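Side-chain contact in phosphinothricin N-acetyltransferase (Brucella ovis, PDB 5DWM), which probably transfers the acetyl group of acetyl-CoA to an amine substrate, as expected for a GNAT-family acetyltransferase: residues Ser37-Pro42 with Ala49-Ala54. Residues are numbered along the deposited sequence; the frame is centred on the assembly and turned at random.
Sequences SYEIEP and AKRFAA
Glu39, on an irregular loop, and Arg51, on a helix, reach each other through side chains alone, with Glu39 CA and Arg51 CA 14.1 Å apart. The two side chains approach from opposite directions and meet end-on in a bidentate salt bridge: Arg51 NH1 donates to Glu39 OE1 at 2.8 Å and Arg51 NH2 to Glu39 OE2 at 2.9 Å. Both bonds are nearly straight, the first with an N-H...O angle of 167°. Each oxygen is met on its syn side and lies close to the guanidinium plane, but the carboxylate is turned 30° against that plane, so the fork is slightly twisted. Both side chains are stretched out to span the gap, Arg51 from CG to NE and Glu39 beyond CG; placing Arg51 CG anti to its carbonyl carbon (chi1 -69°) sets that chain's direction. At the other end, Ser37 OG accepts from Glu39 N at 3.1 Å, an ST turn that ties down the backbone beneath the acid. Tyr27 OH hydrogen-bonds both Glu39 OE1 and Ser37 OG, while Glu47 forms a salt bridge with Arg51 NE. Arg83 of the second subunit forms a long, weak ion pair with Glu39 OE2. Within the GNAT fold and away from the acetyl-CoA site, the bridge joins the loop following helix 20-33 to helix 45-58, while Lys159, at the end of strand 148-159, binds the carbonyls of Ser37 and Glu39.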
ATOM      1  N   SER A  37       0.187 -14.143  -4.089  1.00 17.51           N
ATOM      2  CA  SER A  37      -1.097 -13.615  -3.663  1.00 15.02           C
ATOM      3  C   SER A  37      -1.255 -13.779  -2.160  1.00 15.55           C
ATOM      4  O   SER A  37      -0.964 -14.843  -1.607  1.00 17.22           O
ATOM      5  CB  SER A  37      -2.230 -14.371  -4.353  1.00 16.31           C
ATOM      6  OG  SER A  37      -3.483 -13.972  -3.828  1.00 16.37           O
ATOM      7  N   TYR A  38      -1.729 -12.722  -1.508  1.00 14.25           N
ATOM      8  CA  TYR A  38      -2.065 -12.778  -0.092  1.00 14.19           C
ATOM      9  C   TYR A  38      -3.538 -13.094   0.150  1.00 15.56           C
ATOM     10  O   TYR A  38      -4.013 -12.959   1.285  1.00 15.67           O
ATOM     11  CB  TYR A  38      -1.635 -11.501   0.638  1.00 14.13           C
ATOM     12  CG  TYR A  38      -0.157 -11.422   0.971  1.00 14.20           C
ATOM     13  CD1 TYR A  38       0.792 -12.210   0.307  1.00 14.68           C
ATOM     14  CD2 TYR A  38       0.294 -10.558   1.968  1.00 14.59           C
ATOM     15  CE1 TYR A  38       2.155 -12.122   0.629  1.00 14.47           C
ATOM     16  CE2 TYR A  38       1.638 -10.467   2.295  1.00 15.40           C
ATOM     17  CZ  TYR A  38       2.564 -11.234   1.619  1.00 13.83           C
ATOM     18  OH  TYR A  38       3.905 -11.130   1.953  1.00 16.15           O
ATOM     19  N   GLU A  39      -4.267 -13.506  -0.885  1.00 14.43           N
ATOM     20  CA  GLU A  39      -5.590 -14.074  -0.681  1.00 14.98           C
ATOM     21  C   GLU A  39      -5.470 -15.557  -0.357  1.00 15.87           C
ATOM     22  O   GLU A  39      -4.487 -16.210  -0.711  1.00 16.47           O
ATOM     23  CB  GLU A  39      -6.482 -13.847  -1.905  1.00 16.20           C
ATOM     24  CG  GLU A  39      -6.720 -12.372  -2.179  1.00 16.71           C
ATOM     25  CD  GLU A  39      -7.811 -12.127  -3.209  1.00 17.06           C
ATOM     26  OE1 GLU A  39      -7.480 -12.019  -4.403  1.00 17.37           O
ATOM     27  OE2 GLU A  39      -9.000 -12.034  -2.827  1.00 18.70           O
ATOM     28  N   ILE A  40      -6.470 -16.077   0.354  1.00 17.10           N
ATOM     29  CA  ILE A  40      -6.507 -17.473   0.763  1.00 19.68           C
ATOM     30  C   ILE A  40      -7.578 -18.247   0.013  1.00 19.36           C
ATOM     31  O   ILE A  40      -7.360 -19.395  -0.382  1.00 20.59           O
ATOM     32  CB  ILE A  40      -6.721 -17.588   2.287  1.00 22.52           C
ATOM     33  CG1 ILE A  40      -5.750 -16.684   3.039  1.00 26.51           C
ATOM     34  CG2 ILE A  40      -6.625 -19.047   2.734  1.00 23.31           C
ATOM     35  CD1 ILE A  40      -4.331 -16.938   2.730  1.00 28.83           C
ATOM     36  N   GLU A  41      -8.734 -17.628  -0.217  0.66 19.68           N
ATOM     37  CA  GLU A  41      -9.845 -18.269  -0.903  0.66 21.46           C
ATOM     38  C   GLU A  41      -9.937 -17.722  -2.318  0.66 18.85           C
ATOM     39  O   GLU A  41     -10.097 -16.501  -2.483  0.66 19.29           O
ATOM     40  CB  GLU A  41     -11.128 -17.969  -0.143  0.66 25.20           C
ATOM     41  CG  GLU A  41     -12.388 -18.520  -0.752  0.66 29.92           C
ATOM     42  CD  GLU A  41     -13.615 -18.096   0.028  0.66 34.89           C
ATOM     43  OE1 GLU A  41     -13.512 -17.962   1.265  0.66 37.57           O
ATOM     44  OE2 GLU A  41     -14.674 -17.882  -0.598  0.66 37.04           O
ATOM     45  N   PRO A  42      -9.827 -18.559  -3.350  1.00 17.97           N
ATOM     46  CA  PRO A  42      -9.885 -18.071  -4.730  1.00 16.69           C
ATOM     47  C   PRO A  42     -11.183 -17.332  -4.999  1.00 17.86           C
ATOM     48  O   PRO A  42     -12.271 -17.823  -4.654  1.00 19.37           O
ATOM     49  CB  PRO A  42      -9.812 -19.364  -5.558  1.00 16.88           C
ATOM     50  CG  PRO A  42      -9.080 -20.317  -4.690  1.00 18.71           C
ATOM     51  CD  PRO A  42      -9.524 -19.999  -3.280  1.00 18.39           C
ATOM     52  N   ALA A  49     -14.484 -10.692 -12.625  1.00 15.64           N
ATOM     53  CA  ALA A  49     -15.036  -9.793 -13.637  1.00 15.86           C
ATOM     54  C   ALA A  49     -15.296  -8.407 -13.059  1.00 15.83           C
ATOM     55  O   ALA A  49     -15.056  -7.392 -13.723  1.00 17.29           O
ATOM     56  CB  ALA A  49     -16.328 -10.379 -14.205  1.00 17.34           C
ATOM     57  N   LYS A  50     -15.803  -8.346 -11.825  1.00 16.08           N
ATOM     58  CA  LYS A  50     -16.033  -7.057 -11.179  1.00 17.18           C
ATOM     59  C   LYS A  50     -14.726  -6.307 -10.970  1.00 15.71           C
ATOM     60  O   LYS A  50     -14.652  -5.094 -11.216  1.00 16.14           O
ATOM     61  CB  LYS A  50     -16.753  -7.265  -9.843  1.00 18.74           C
ATOM     62  N   ARG A  51     -13.681  -7.009 -10.511  1.00 15.41           N
ATOM     63  CA  ARG A  51     -12.396  -6.355 -10.267  1.00 14.58           C
ATOM     64  C   ARG A  51     -11.823  -5.784 -11.556  1.00 15.01           C
ATOM     65  O   ARG A  51     -11.354  -4.637 -11.591  1.00 15.39           O
ATOM     66  CB  ARG A  51     -11.404  -7.351  -9.670  1.00 14.42           C
ATOM     67  CG  ARG A  51     -11.729  -7.793  -8.254  1.00 14.87           C
ATOM     68  CD  ARG A  51     -10.699  -8.799  -7.747  1.00 15.17           C
ATOM     69  NE  ARG A  51     -11.077  -9.303  -6.428  1.00 15.55           N
ATOM     70  CZ  ARG A  51     -10.341 -10.139  -5.701  1.00 15.33           C
ATOM     71  NH1 ARG A  51      -9.170 -10.575  -6.152  1.00 16.20           N
ATOM     72  NH2 ARG A  51     -10.780 -10.543  -4.522  1.00 16.73           N
ATOM     73  N   PHE A  52     -11.854  -6.578 -12.629  1.00 15.10           N
ATOM     74  CA  PHE A  52     -11.272  -6.144 -13.892  1.00 15.79           C
ATOM     75  C   PHE A  52     -12.092  -5.026 -14.527  1.00 17.00           C
ATOM     76  O   PHE A  52     -11.531  -4.103 -15.126  1.00 17.75           O
ATOM     77  CB  PHE A  52     -11.121  -7.342 -14.836  1.00 17.09           C
ATOM     78  CG  PHE A  52      -9.877  -8.158 -14.588  1.00 18.07           C
ATOM     79  CD1 PHE A  52      -9.465  -8.446 -13.300  1.00 20.63           C
ATOM     80  CD2 PHE A  52      -9.115  -8.630 -15.646  1.00 18.05           C
ATOM     81  CE1 PHE A  52      -8.322  -9.182 -13.071  1.00 21.04           C
ATOM     82  CE2 PHE A  52      -7.975  -9.371 -15.420  1.00 19.44           C
ATOM     83  CZ  PHE A  52      -7.575  -9.646 -14.136  1.00 19.48           C
ATOM     84  N   ALA A  53     -13.418  -5.075 -14.390  1.00 16.89           N
ATOM     85  CA  ALA A  53     -14.241  -3.984 -14.902  1.00 18.60           C
ATOM     86  C   ALA A  53     -13.913  -2.670 -14.197  1.00 18.15           C
ATOM     87  O   ALA A  53     -13.922  -1.600 -14.823  1.00 18.92           O
ATOM     88  CB  ALA A  53     -15.723  -4.324 -14.747  1.00 21.17           C
ATOM     89  N   ALA A  54     -13.596  -2.736 -12.897  1.00 18.11           N
ATOM     90  CA  ALA A  54     -13.207  -1.530 -12.168  1.00 18.53           C
ATOM     91  C   ALA A  54     -11.875  -0.982 -12.669  1.00 17.48           C
ATOM     92  O   ALA A  54     -11.748   0.227 -12.891  1.00 18.62           O
ATOM     93  CB  ALA A  54     -13.178  -1.796 -10.660  1.00 20.03           C
TER